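Local coordinates for metallo-beta-lactamase family protein (Staphylococcus aureus, PDB 3R2U), which probably acts as an iron-dependent enzyme of the metallo-beta-lactamase superfamily, perhaps a persulfide dioxygenase, with a mononuclear iron site and a rhodanese-like domain, at residues A76-I81 against F85-R90; S205-P210 against Y239-N244; T295-F300 against D362-Q367; E306-G311 against T316-Y321. All blocks are in the same frame, centred on the assembly; numbering follows the deposited sequence. Where two conformers were deposited one is given.

Contact 1 (A76-I81 against F85-R90). With FE (Fe (III) ion), chain E.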
loop_
_atom_site.group_PDB
_atom_site.type_symbol
_atom_site.label_atom_id
_atom_site.label_comp_id
_atom_site.label_asym_id
_atom_site.label_seq_id
_atom_site.Cartn_x
_atom_site.Cartn_y
_atom_site.Cartn_z
ATOM N N ALA A 76 19.785 -8.996 -20.546
ATOM C CA ALA A 76 20.295 -8.001 -19.597
ATOM C C ALA A 76 21.767 -7.752 -19.910
ATOM O O ALA A 76 22.491 -8.646 -20.328
ATOM C CB ALA A 76 20.118 -8.440 -18.149
ATOM N N ALA A 77 22.207 -6.530 -19.682
ATOM C CA ALA A 77 23.566 -6.155 -19.931
ATOM C C ALA A 77 23.986 -5.238 -18.804
ATOM O O ALA A 77 23.162 -4.575 -18.167
ATOM C CB ALA A 77 23.700 -5.440 -21.295
ATOM N N GLU A 78 25.281 -5.203 -18.585
ATOM C CA GLU A 78 25.859 -4.450 -17.548
ATOM C C GLU A 78 27.037 -3.646 -18.105
ATOM O O GLU A 78 27.862 -4.179 -18.826
ATOM C CB GLU A 78 26.301 -5.467 -16.488
ATOM C CG GLU A 78 26.969 -4.916 -15.334
ATOM C CD GLU A 78 26.954 -5.890 -14.171
ATOM O OE1 GLU A 78 25.875 -6.049 -13.540
ATOM O OE2 GLU A 78 28.032 -6.449 -13.869
ATOM N N THR A 79 27.139 -2.381 -17.725
ATOM C CA THR A 79 28.193 -1.518 -18.243
ATOM C C THR A 79 29.604 -1.772 -17.696
ATOM O O THR A 79 30.595 -1.527 -18.393
ATOM C CB THR A 79 27.819 -0.040 -18.065
ATOM O OG1 THR A 79 27.642 0.266 -16.675
ATOM C CG2 THR A 79 26.481 0.267 -18.820
ATOM N N HIS A 80 29.699 -2.235 -16.455
ATOM C CA HIS A 80 30.986 -2.482 -15.806
ATOM C C HIS A 80 30.788 -3.119 -14.447
ATOM O O HIS A 80 29.643 -3.301 -14.004
ATOM C CB HIS A 80 31.760 -1.154 -15.632
ATOM C CG HIS A 80 31.105 -0.162 -14.723
ATOM N ND1 HIS A 80 29.932 0.489 -15.043
ATOM C CD2 HIS A 80 31.500 0.342 -13.529
ATOM C CE1 HIS A 80 29.610 1.315 -14.060
ATOM N NE2 HIS A 80 30.551 1.248 -13.135
ATOM N N ILE A 81 31.893 -3.461 -13.788
ATOM C CA ILE A 81 31.854 -4.056 -12.457
ATOM C C ILE A 81 31.579 -2.916 -11.466
ATOM O O ILE A 81 32.430 -2.073 -11.219
ATOM C CB ILE A 81 33.190 -4.793 -12.114
ATOM C CG1 ILE A 81 33.518 -5.846 -13.186
ATOM C CG2 ILE A 81 33.111 -5.417 -10.750
ATOM C CD1 ILE A 81 34.815 -6.644 -12.930
ATOM N N PHE A 85 26.595 -0.529 -5.913
ATOM C CA PHE A 85 25.353 -1.275 -5.664
ATOM C C PHE A 85 25.624 -2.697 -6.103
ATOM O O PHE A 85 26.604 -2.948 -6.790
ATOM C CB PHE A 85 24.111 -0.690 -6.365
ATOM C CG PHE A 85 24.094 -0.898 -7.841
ATOM C CD1 PHE A 85 24.825 -0.066 -8.677
ATOM C CD2 PHE A 85 23.366 -1.939 -8.402
ATOM C CE1 PHE A 85 24.831 -0.265 -10.052
ATOM C CE2 PHE A 85 23.353 -2.140 -9.780
ATOM C CZ PHE A 85 24.091 -1.301 -10.610
ATOM N N ALA A 86 24.752 -3.610 -5.693
ATOM C CA ALA A 86 24.911 -5.012 -5.991
ATOM C C ALA A 86 24.199 -5.330 -7.284
ATOM O O ALA A 86 23.012 -5.071 -7.423
ATOM C CB ALA A 86 24.372 -5.857 -4.841
ATOM N N SER A 87 24.942 -5.873 -8.247
ATOM C CA SER A 87 24.375 -6.218 -9.544
ATOM C C SER A 87 23.355 -7.343 -9.494
ATOM O O SER A 87 23.575 -8.367 -8.847
ATOM C CB SER A 87 25.489 -6.680 -10.473
ATOM O OG SER A 87 24.959 -7.214 -11.676
ATOM N N GLY A 88 22.260 -7.169 -10.226
ATOM C CA GLY A 88 21.275 -8.238 -10.368
ATOM C C GLY A 88 21.496 -9.071 -11.640
ATOM O O GLY A 88 20.687 -9.928 -11.963
ATOM N N ILE A 89 22.628 -8.890 -12.328
ATOM C CA ILE A 89 22.821 -9.554 -13.628
ATOM C C ILE A 89 22.833 -11.083 -13.546
ATOM O O ILE A 89 22.273 -11.746 -14.423
ATOM C CB ILE A 89 24.065 -9.022 -14.413
ATOM C CG1 ILE A 89 23.960 -9.358 -15.909
ATOM C CG2 ILE A 89 25.364 -9.585 -13.858
ATOM C CD1 ILE A 89 23.387 -8.302 -16.740
ATOM N N ARG A 90 23.474 -11.642 -12.524
ATOM C CA ARG A 90 23.484 -13.082 -12.356
ATOM C C ARG A 90 22.071 -13.578 -12.011
ATOM O O ARG A 90 21.660 -14.649 -12.450
ATOM C CB ARG A 90 24.493 -13.502 -11.285
ATOM C CG ARG A 90 25.971 -13.289 -11.692
ATOM C CD ARG A 90 26.889 -13.705 -10.559
ATOM N NE ARG A 90 28.298 -13.419 -10.823
ATOM C CZ ARG A 90 28.867 -12.220 -10.703
ATOM N NH1 ARG A 90 30.159 -12.080 -10.953
ATOM N NH2 ARG A 90 28.154 -11.158 -10.347
HETATM FE FE FE E . 30.917 2.537 -11.172
HETATM O O HOH W 1 32.369 0.842 -10.389
HETATM O O HOH W 2 29.078 1.409 -10.426
HETATM O O HOH W 3 31.079 3.575 -9.290
#
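Ala76 and Ile89 mark the closest approach of the two backbones, 6.7 Å between CA atoms, where strand 72-77 passes the first turn of the following helix. Ile89 touches the other segment with both branches. With CG1 anti to the backbone N (chi1 -160°), its CD1 packs on Ala76 CB at 3.6 Å, while CG2 lies against the carboxylate, 3.6 Å from Glu78 OE1. The polar part is a hydrogen bond from Ser87 OG to Glu78 OE1, whose modelled 2.4 Å is very short and doubtful as an exact length. Ser87 OG also accepts from Ile89 N at 2.9 Å, closing an ST turn over the N-cap residue Gly88; Glu78 OE2 is hydrogen-bonded to Tyr112 OH. Two residues beyond Glu78, His80 opens the His-x-His-x-Asp metal motif of the superfamily. Its NE2 binds the iron at 2.4 Å, with His143, Asp169 and three waters completing the site, and its ND1 donates nearly in the ring plane to Thr79 OG1. The whole belongs to a beta-alpha-beta unit of strand 72-77, helix 89-96 and strand 99-103: Ile89 also touches Ile100 of the last strand, and helix 269-279 meets Ile81 and Ala86.

Contact 2 (S205-P210 against Y239-N244)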
loop_
_atom_site.group_PDB
_atom_site.type_symbol
_atom_site.label_atom_id
_atom_site.label_comp_id
_atom_site.label_asym_id
_atom_site.label_seq_id
_atom_site.Cartn_x
_atom_site.Cartn_y
_atom_site.Cartn_z
ATOM N N SER A 205 37.380 9.532 -28.392
ATOM C CA SER A 205 36.679 8.657 -29.339
ATOM C C SER A 205 35.156 8.941 -29.386
ATOM O O SER A 205 34.565 8.998 -30.454
ATOM C CB SER A 205 36.948 7.179 -29.028
ATOM O OG SER A 205 36.369 6.814 -27.783
ATOM N N ILE A 206 34.541 9.230 -28.253
ATOM C CA ILE A 206 33.091 9.439 -28.235
ATOM C C ILE A 206 32.637 10.734 -28.953
ATOM O O ILE A 206 31.491 10.843 -29.391
ATOM C CB ILE A 206 32.543 9.407 -26.781
ATOM C CG1 ILE A 206 31.274 8.596 -26.755
ATOM C CG2 ILE A 206 32.419 10.817 -26.181
ATOM C CD1 ILE A 206 31.515 7.140 -27.150
ATOM N N LYS A 207 33.559 11.680 -29.119
ATOM C CA LYS A 207 33.253 12.957 -29.740
ATOM C C LYS A 207 32.773 12.881 -31.195
ATOM O O LYS A 207 32.056 13.778 -31.655
ATOM C CB LYS A 207 34.463 13.892 -29.670
ATOM C CG LYS A 207 34.778 14.392 -28.272
ATOM C CD LYS A 207 35.988 15.328 -28.276
ATOM C CE LYS A 207 36.352 15.771 -26.880
ATOM N NZ LYS A 207 37.579 16.613 -26.840
ATOM N N ASP A 208 33.146 11.803 -31.875
ATOM C CA ASP A 208 32.792 11.593 -33.270
ATOM C C ASP A 208 31.352 11.152 -33.479
ATOM O O ASP A 208 30.878 11.115 -34.601
ATOM C CB ASP A 208 33.752 10.571 -33.880
ATOM C CG ASP A 208 35.185 11.037 -33.830
ATOM O OD1 ASP A 208 35.393 12.268 -33.852
ATOM O OD2 ASP A 208 36.094 10.182 -33.768
ATOM N N LEU A 209 30.667 10.797 -32.406
ATOM C CA LEU A 209 29.261 10.399 -32.497
ATOM C C LEU A 209 28.396 11.646 -32.798
ATOM O O LEU A 209 28.822 12.763 -32.527
ATOM C CB LEU A 209 28.802 9.709 -31.215
ATOM C CG LEU A 209 29.450 8.339 -31.000
ATOM C CD1 LEU A 209 28.968 7.708 -29.714
ATOM C CD2 LEU A 209 29.185 7.431 -32.232
ATOM N N PRO A 210 27.185 11.454 -33.339
ATOM C CA PRO A 210 26.322 12.611 -33.649
ATOM C C PRO A 210 25.936 13.382 -32.383
ATOM O O PRO A 210 25.594 12.788 -31.363
ATOM C CB PRO A 210 25.100 11.980 -34.304
ATOM C CG PRO A 210 25.587 10.590 -34.781
ATOM C CD PRO A 210 26.555 10.178 -33.723
ATOM N N TYR A 239 25.052 18.762 -25.840
ATOM C CA TYR A 239 24.875 19.593 -24.649
ATOM C C TYR A 239 26.061 19.384 -23.715
ATOM O O TYR A 239 26.558 20.339 -23.128
ATOM C CB TYR A 239 23.537 19.337 -23.924
ATOM C CG TYR A 239 23.285 20.347 -22.807
ATOM C CD1 TYR A 239 22.793 21.619 -23.092
ATOM C CD2 TYR A 239 23.547 20.038 -21.481
ATOM C CE1 TYR A 239 22.581 22.558 -22.088
ATOM C CE2 TYR A 239 23.336 20.985 -20.456
ATOM C CZ TYR A 239 22.852 22.237 -20.769
ATOM O OH TYR A 239 22.626 23.180 -19.779
ATOM N N GLU A 240 26.515 18.140 -23.588
ATOM C CA GLU A 240 27.666 17.863 -22.757
ATOM C C GLU A 240 28.924 18.519 -23.336
ATOM O O GLU A 240 29.758 19.009 -22.594
ATOM C CB GLU A 240 27.853 16.362 -22.553
ATOM C CG GLU A 240 26.722 15.729 -21.757
ATOM C CD GLU A 240 26.551 16.353 -20.383
ATOM O OE1 GLU A 240 27.520 16.307 -19.595
ATOM O OE2 GLU A 240 25.440 16.875 -20.092
ATOM N N LYS A 241 29.048 18.568 -24.663
ATOM C CA LYS A 241 30.198 19.236 -25.261
ATOM C C LYS A 241 30.233 20.719 -24.881
ATOM O O LYS A 241 31.305 21.290 -24.714
ATOM C CB LYS A 241 30.214 19.079 -26.780
ATOM C CG LYS A 241 30.523 17.654 -27.250
ATOM C CD LYS A 241 30.641 17.598 -28.774
ATOM C CE LYS A 241 31.146 16.256 -29.281
ATOM N NZ LYS A 241 31.090 16.196 -30.766
ATOM N N GLN A 242 29.066 21.336 -24.718
ATOM C CA GLN A 242 28.993 22.739 -24.329
ATOM C C GLN A 242 29.207 22.993 -22.842
ATOM O O GLN A 242 29.733 24.029 -22.470
ATOM C CB GLN A 242 27.596 23.311 -24.644
ATOM C CG GLN A 242 27.222 23.341 -26.102
ATOM C CD GLN A 242 27.958 24.395 -26.878
ATOM O OE1 GLN A 242 28.227 25.486 -26.370
ATOM N NE2 GLN A 242 28.267 24.090 -28.136
ATOM N N THR A 243 28.775 22.071 -21.988
ATOM C CA THR A 243 28.750 22.339 -20.547
ATOM C C THR A 243 29.577 21.419 -19.630
ATOM O O THR A 243 29.844 21.779 -18.494
ATOM C CB THR A 243 27.284 22.281 -20.042
ATOM O OG1 THR A 243 26.748 20.974 -20.289
ATOM C CG2 THR A 243 26.408 23.340 -20.754
ATOM N N ASN A 244 29.941 20.240 -20.110
ATOM C CA ASN A 244 30.724 19.257 -19.340
ATOM C C ASN A 244 32.216 19.515 -19.548
ATOM O O ASN A 244 32.713 19.377 -20.670
ATOM C CB ASN A 244 30.327 17.861 -19.815
ATOM C CG ASN A 244 30.936 16.726 -18.993
ATOM O OD1 ASN A 244 32.064 16.803 -18.492
ATOM N ND2 ASN A 244 30.188 15.629 -18.903
#
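Lys241 reaches out from its helix to the backbone of Lys207, and the firm part of this small surface contact is confined to the end of that one side chain. Its NZ donates to Lys207 O over 2.8 Å, lying in the carbonyl plane on a lone pair, with a C=O...N angle of 136°. The methylene next to it rests on the same residue: Lys241 CE is 3.9 Å from Lys207 CA and 4.1 Å from Lys207 CB. Lys241 CG stands anti to its carbonyl carbon (chi1 -70°) and the chain is extended beyond it, which carries the ammonium group across to the other segment. There it also forms a salt bridge with Asp211, so the ammonium group is gripped by a backbone carbonyl and a carboxylate. The acceptor belongs to a type I beta turn from Ile206 to Leu209 at the C-terminal part of helix 191-206; the contact joins this turn to helix 237-243. Elsewhere the two segments stand well apart. The Lys207 side chain runs away from Lys241 and makes a weak hydrogen bond to Phe247 O, and Asp208 is exposed on the solvent side. On the same helix as Lys241, Tyr239 and Gln242 turn to another partner altogether, packing on Met163 and Val161 of a second subunit.

Contact 3 (T295-F300 against D362-Q367)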
loop_
_atom_site.group_PDB
_atom_site.type_symbol
_atom_site.label_atom_id
_atom_site.label_comp_id
_atom_site.label_asym_id
_atom_site.label_seq_id
_atom_site.Cartn_x
_atom_site.Cartn_y
_atom_site.Cartn_z
ATOM N N THR A 295 21.151 -7.910 21.914
ATOM C CA THR A 295 21.554 -6.521 21.731
ATOM C C THR A 295 23.090 -6.343 21.617
ATOM O O THR A 295 23.579 -5.220 21.660
ATOM C CB THR A 295 21.068 -5.652 22.890
ATOM O OG1 THR A 295 21.564 -6.192 24.120
ATOM C CG2 THR A 295 19.524 -5.599 22.946
ATOM N N ASN A 296 23.792 -7.478 21.496
ATOM C CA ASN A 296 25.243 -7.548 21.337
ATOM C C ASN A 296 25.608 -7.665 19.859
ATOM O O ASN A 296 26.291 -8.602 19.415
ATOM C CB ASN A 296 25.782 -8.734 22.136
ATOM C CG ASN A 296 25.521 -8.571 23.618
ATOM O OD1 ASN A 296 25.089 -9.497 24.306
ATOM N ND2 ASN A 296 25.721 -7.358 24.101
ATOM N N ARG A 297 25.123 -6.700 19.098
ATOM C CA ARG A 297 25.397 -6.646 17.687
ATOM C C ARG A 297 25.537 -5.211 17.280
ATOM O O ARG A 297 25.016 -4.305 17.930
ATOM C CB ARG A 297 24.252 -7.235 16.863
ATOM C CG ARG A 297 24.045 -8.701 16.999
ATOM C CD ARG A 297 23.130 -9.176 15.877
ATOM N NE ARG A 297 22.864 -10.597 15.957
ATOM C CZ ARG A 297 21.706 -11.124 16.333
ATOM N NH1 ARG A 297 20.672 -10.343 16.628
ATOM N NH2 ARG A 297 21.578 -12.447 16.377
ATOM N N LEU A 298 26.220 -5.009 16.173
ATOM C CA LEU A 298 26.347 -3.689 15.622
ATOM C C LEU A 298 24.891 -3.311 15.357
ATOM O O LEU A 298 24.147 -4.106 14.768
ATOM C CB LEU A 298 27.125 -3.782 14.320
ATOM C CG LEU A 298 27.270 -2.527 13.471
ATOM C CD1 LEU A 298 27.877 -1.410 14.309
ATOM C CD2 LEU A 298 28.127 -2.874 12.249
ATOM N N THR A 299 24.470 -2.135 15.826
ATOM C CA THR A 299 23.078 -1.709 15.711
ATOM C C THR A 299 22.903 -0.298 15.134
ATOM O O THR A 299 23.532 0.639 15.603
ATOM C CB THR A 299 22.422 -1.742 17.105
ATOM O OG1 THR A 299 22.512 -3.062 17.648
ATOM C CG2 THR A 299 20.992 -1.328 17.033
ATOM N N PHE A 300 22.012 -0.148 14.153
ATOM C CA PHE A 300 21.756 1.155 13.523
ATOM C C PHE A 300 20.335 1.644 13.815
ATOM O O PHE A 300 19.359 0.906 13.659
ATOM C CB PHE A 300 21.973 1.082 12.009
ATOM C CG PHE A 300 23.394 0.773 11.618
ATOM C CD1 PHE A 300 24.388 1.723 11.783
ATOM C CD2 PHE A 300 23.742 -0.463 11.109
ATOM C CE1 PHE A 300 25.699 1.445 11.452
ATOM C CE2 PHE A 300 25.063 -0.740 10.751
ATOM C CZ PHE A 300 26.033 0.206 10.928
ATOM N N ASP A 362 22.045 -9.768 5.829
ATOM C CA ASP A 362 22.221 -10.335 7.170
ATOM C C ASP A 362 21.655 -9.552 8.371
ATOM O O ASP A 362 22.155 -9.698 9.488
ATOM C CB ASP A 362 23.705 -10.638 7.378
ATOM C CG ASP A 362 24.209 -11.742 6.453
ATOM O OD1 ASP A 362 23.391 -12.526 5.966
ATOM O OD2 ASP A 362 25.430 -11.830 6.216
ATOM N N ILE A 363 20.603 -8.772 8.158
ATOM C CA ILE A 363 19.936 -8.095 9.279
ATOM C C ILE A 363 19.376 -9.226 10.127
ATOM O O ILE A 363 18.673 -10.110 9.624
ATOM C CB ILE A 363 18.829 -7.164 8.834
ATOM C CG1 ILE A 363 19.419 -6.004 8.039
ATOM C CG2 ILE A 363 18.054 -6.601 10.033
ATOM C CD1 ILE A 363 20.407 -5.138 8.819
ATOM N N ALA A 364 19.726 -9.218 11.399
ATOM C CA ALA A 364 19.330 -10.282 12.314
ATOM C C ALA A 364 18.020 -10.033 13.045
ATOM O O ALA A 364 17.377 -10.968 13.496
ATOM C CB ALA A 364 20.448 -10.551 13.316
ATOM N N GLY A 365 17.610 -8.786 13.150
ATOM C CA GLY A 365 16.373 -8.479 13.853
ATOM C C GLY A 365 16.306 -7.019 14.193
ATOM O O GLY A 365 17.148 -6.258 13.764
ATOM N N TYR A 366 15.271 -6.616 14.924
ATOM C CA TYR A 366 15.106 -5.225 15.263
ATOM C C TYR A 366 14.635 -5.049 16.702
ATOM O O TYR A 366 14.198 -5.999 17.348
ATOM C CB TYR A 366 14.116 -4.541 14.312
ATOM C CG TYR A 366 12.644 -4.879 14.549
ATOM C CD1 TYR A 366 12.060 -5.979 13.949
ATOM C CD2 TYR A 366 11.845 -4.082 15.365
ATOM C CE1 TYR A 366 10.724 -6.306 14.176
ATOM C CE2 TYR A 366 10.508 -4.394 15.593
ATOM C CZ TYR A 366 9.964 -5.519 15.000
ATOM O OH TYR A 366 8.660 -5.835 15.208
ATOM N N GLN A 367 14.815 -3.834 17.208
ATOM C CA GLN A 367 14.289 -3.437 18.502
ATOM C C GLN A 367 13.534 -2.131 18.284
ATOM O O GLN A 367 13.919 -1.305 17.454
ATOM C CB GLN A 367 15.357 -3.243 19.569
ATOM C CG GLN A 367 16.056 -4.519 20.061
ATOM C CD GLN A 367 17.437 -4.718 19.478
ATOM O OE1 GLN A 367 17.846 -5.846 19.157
ATOM N NE2 GLN A 367 18.178 -3.632 19.357
#
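Arg297 lies over Ala364 in a surface contact between strand 363-367 and the residues leading into and beginning strand 298-301, two strands that are not neighbours in their parallel sheet: strand 339-342 runs between them, so the backbones stay apart, with Arg297 and Ala364 CA atoms 8.9 Å from each other. The main meeting is a methyl group against a flat cation. In the deposited conformer used here, one of two, Ala364 CB sits over the centre of one face of the Arg297 guanidinium, 3.3 Å from CZ. The arginine chain is extended from CG to NE, which lets it span the intervening strand, and NH1 finds its polar partner on that strand in the side chain of Asn340. A second, looser meeting is made by Thr295 and Gln367, whose side chains cross at about a right angle, with Thr295 CG2 4.1 Å from Gln367 CD. Thr299 also points at Gln367, and its hydroxyl is tied back to its own segment: OG1 donates to Arg297 O at 2.8 Å, from above the carbonyl plane. Tyr366 points away from these residues and bonds through its OH to Asp67 of a third subunit, while Ile363 packs on helix 345-356. A parallel sheet of strand order 2-1-3-4 with helices between its strands is consistent with a rhodanese-like alpha/beta fold.

Contact 4 (E306-G311 against T316-Y321)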
loop_
_atom_site.group_PDB
_atom_site.type_symbol
_atom_site.label_atom_id
_atom_site.label_comp_id
_atom_site.label_asym_id
_atom_site.label_seq_id
_atom_site.Cartn_x
_atom_site.Cartn_y
_atom_site.Cartn_z
ATOM N N GLU A 306 16.874 14.225 14.785
ATOM C CA GLU A 306 16.261 14.888 15.937
ATOM C C GLU A 306 15.628 13.890 16.914
ATOM O O GLU A 306 15.678 14.102 18.120
ATOM C CB GLU A 306 15.330 16.072 15.593
ATOM C CG GLU A 306 14.605 16.018 14.295
ATOM C CD GLU A 306 15.481 16.375 13.117
ATOM O OE1 GLU A 306 16.254 17.355 13.214
ATOM O OE2 GLU A 306 15.378 15.681 12.090
ATOM N N ALA A 307 15.043 12.810 16.412
ATOM C CA ALA A 307 14.496 11.777 17.303
ATOM C C ALA A 307 15.638 11.136 18.089
ATOM O O ALA A 307 15.542 10.922 19.292
ATOM C CB ALA A 307 13.728 10.683 16.504
ATOM N N TYR A 308 16.718 10.833 17.386
ATOM C CA TYR A 308 17.876 10.209 17.997
ATOM C C TYR A 308 18.383 11.091 19.110
ATOM O O TYR A 308 18.620 10.617 20.207
ATOM C CB TYR A 308 18.963 9.949 16.945
ATOM C CG TYR A 308 20.144 9.170 17.454
ATOM C CD1 TYR A 308 20.063 7.801 17.622
ATOM C CD2 TYR A 308 21.351 9.800 17.747
ATOM C CE1 TYR A 308 21.131 7.072 18.070
ATOM C CE2 TYR A 308 22.446 9.075 18.211
ATOM C CZ TYR A 308 22.319 7.706 18.370
ATOM O OH TYR A 308 23.372 6.955 18.803
ATOM N N HIS A 309 18.515 12.384 18.837
ATOM C CA HIS A 309 18.989 13.351 19.844
ATOM C C HIS A 309 18.011 13.433 21.025
ATOM O O HIS A 309 18.418 13.568 22.176
ATOM C CB HIS A 309 19.179 14.734 19.207
ATOM C CG HIS A 309 19.708 15.769 20.152
ATOM N ND1 HIS A 309 18.884 16.602 20.886
ATOM C CD2 HIS A 309 20.977 16.106 20.488
ATOM C CE1 HIS A 309 19.624 17.404 21.633
ATOM N NE2 HIS A 309 20.897 17.123 21.411
ATOM N N GLY A 310 16.716 13.358 20.730
ATOM C CA GLY A 310 15.701 13.380 21.775
ATOM C C GLY A 310 15.790 12.191 22.727
ATOM O O GLY A 310 15.360 12.286 23.861
ATOM N N GLY A 311 16.343 11.072 22.268
ATOM C CA GLY A 311 16.478 9.879 23.113
ATOM C C GLY A 311 16.949 8.661 22.327
ATOM O O GLY A 311 16.353 8.314 21.324
ATOM N N THR A 316 24.550 2.590 19.904
ATOM C CA THR A 316 23.889 2.516 18.610
ATOM C C THR A 316 24.403 3.641 17.725
ATOM O O THR A 316 24.890 4.643 18.219
ATOM C CB THR A 316 22.356 2.594 18.736
ATOM O OG1 THR A 316 21.973 3.871 19.261
ATOM C CG2 THR A 316 21.855 1.487 19.649
ATOM N N ILE A 317 24.351 3.444 16.412
ATOM C CA ILE A 317 24.771 4.463 15.474
ATOM C C ILE A 317 23.519 4.949 14.731
ATOM O O ILE A 317 22.743 4.153 14.194
ATOM C CB ILE A 317 25.820 3.897 14.494
ATOM C CG1 ILE A 317 27.084 3.503 15.282
ATOM C CG2 ILE A 317 26.144 4.914 13.405
ATOM C CD1 ILE A 317 28.048 2.650 14.507
ATOM N N ASN A 318 23.314 6.252 14.718
ATOM C CA ASN A 318 22.153 6.810 14.032
ATOM C C ASN A 318 22.387 6.877 12.542
ATOM O O ASN A 318 23.306 7.543 12.096
ATOM C CB ASN A 318 21.871 8.219 14.555
ATOM C CG ASN A 318 20.598 8.836 13.993
ATOM O OD1 ASN A 318 20.512 10.053 13.886
ATOM N ND2 ASN A 318 19.606 8.014 13.647
ATOM N N ILE A 319 21.608 6.148 11.761
ATOM C CA ILE A 319 21.691 6.314 10.314
ATOM C C ILE A 319 20.257 6.536 9.869
ATOM O O ILE A 319 19.540 5.581 9.587
ATOM C CB ILE A 319 22.301 5.133 9.553
ATOM C CG1 ILE A 319 23.695 4.780 10.071
ATOM C CG2 ILE A 319 22.401 5.501 8.064
ATOM C CD1 ILE A 319 24.743 5.837 9.778
ATOM N N PRO A 320 19.824 7.803 9.815
ATOM C CA PRO A 320 18.444 8.078 9.403
ATOM C C PRO A 320 18.091 7.442 8.050
ATOM O O PRO A 320 18.892 7.494 7.130
ATOM C CB PRO A 320 18.401 9.595 9.316
ATOM C CG PRO A 320 19.475 10.071 10.263
ATOM C CD PRO A 320 20.566 9.038 10.136
ATOM N N TYR A 321 16.917 6.813 7.965
ATOM C CA TYR A 321 16.469 6.207 6.719
ATOM C C TYR A 321 15.834 7.274 5.810
ATOM O O TYR A 321 14.627 7.339 5.669
ATOM C CB TYR A 321 15.488 5.048 6.970
ATOM C CG TYR A 321 15.116 4.313 5.697
ATOM C CD1 TYR A 321 16.086 3.609 4.979
ATOM C CD2 TYR A 321 13.817 4.329 5.203
ATOM C CE1 TYR A 321 15.777 2.936 3.799
ATOM C CE2 TYR A 321 13.497 3.652 4.015
ATOM C CZ TYR A 321 14.484 2.967 3.323
ATOM O OH TYR A 321 14.195 2.292 2.153
#
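Tyr308 and Asn318 join the helix and second strand of a beta-alpha-beta unit formed by strand 298-301, helix 305-310 and strand 317-318, their CA atoms lying 6.8 Å apart. Stacking dominates. Asn318 CB stands over the centre of the Tyr308 ring, 3.4 Å from the centroid and 8° off the ring normal, a CH-pi contact. The amide plane beyond it is nearly parallel to the ring, 6° away, and slides toward the base of the tyrosine, so that Asn318 OD1 comes to 3.4 Å from Tyr308 CB. The amide is held by ND2, which donates to the backbone carbonyls of Asp301 and Arg303. His312 stacks on the tyrosine as well. Ala307 and Glu306 pack on Ala307 of a fourth subunit, and His309 on its Gly310.

Hydrogen bonding is concentrated at the far end of the ring. Tyr308 CG, anti to its backbone N (chi1 -174°), directs the phenol toward Thr316, whose OG1 lies at the ring edge, in plane, and bonds to Ile313 O. The phenol donates from Tyr308 OH to Thr316 O at 2.8 Å, coming from above the carbonyl plane with a C=O...O angle of 123°.

Contacts 1 and 2 lie in the metallo-beta-lactamase part, contacts 3 and 4 on the parallel sheet that follows. Contact 1 holds the iron ligand His80; the centres of contacts 2, 3 and 4 lie about 26, 29 and 33 Å from its centre, and their nearest atoms about 12, 12 and 13 Å away, so none touches it. Contacts 2 and 3 lie on opposite sides of the chain's centre, about 48 Å apart between centres. Contacts 3 and 4 touch: strands 298-301 and 317-318 are neighbours in one sheet, Thr299 O and Ile317 N are 3.0 Å apart, probably hydrogen-bonded, and Phe300 packs on Ile317 and Ile319. Along the chain, contact 4 is nested inside the loop that contact 3 closes.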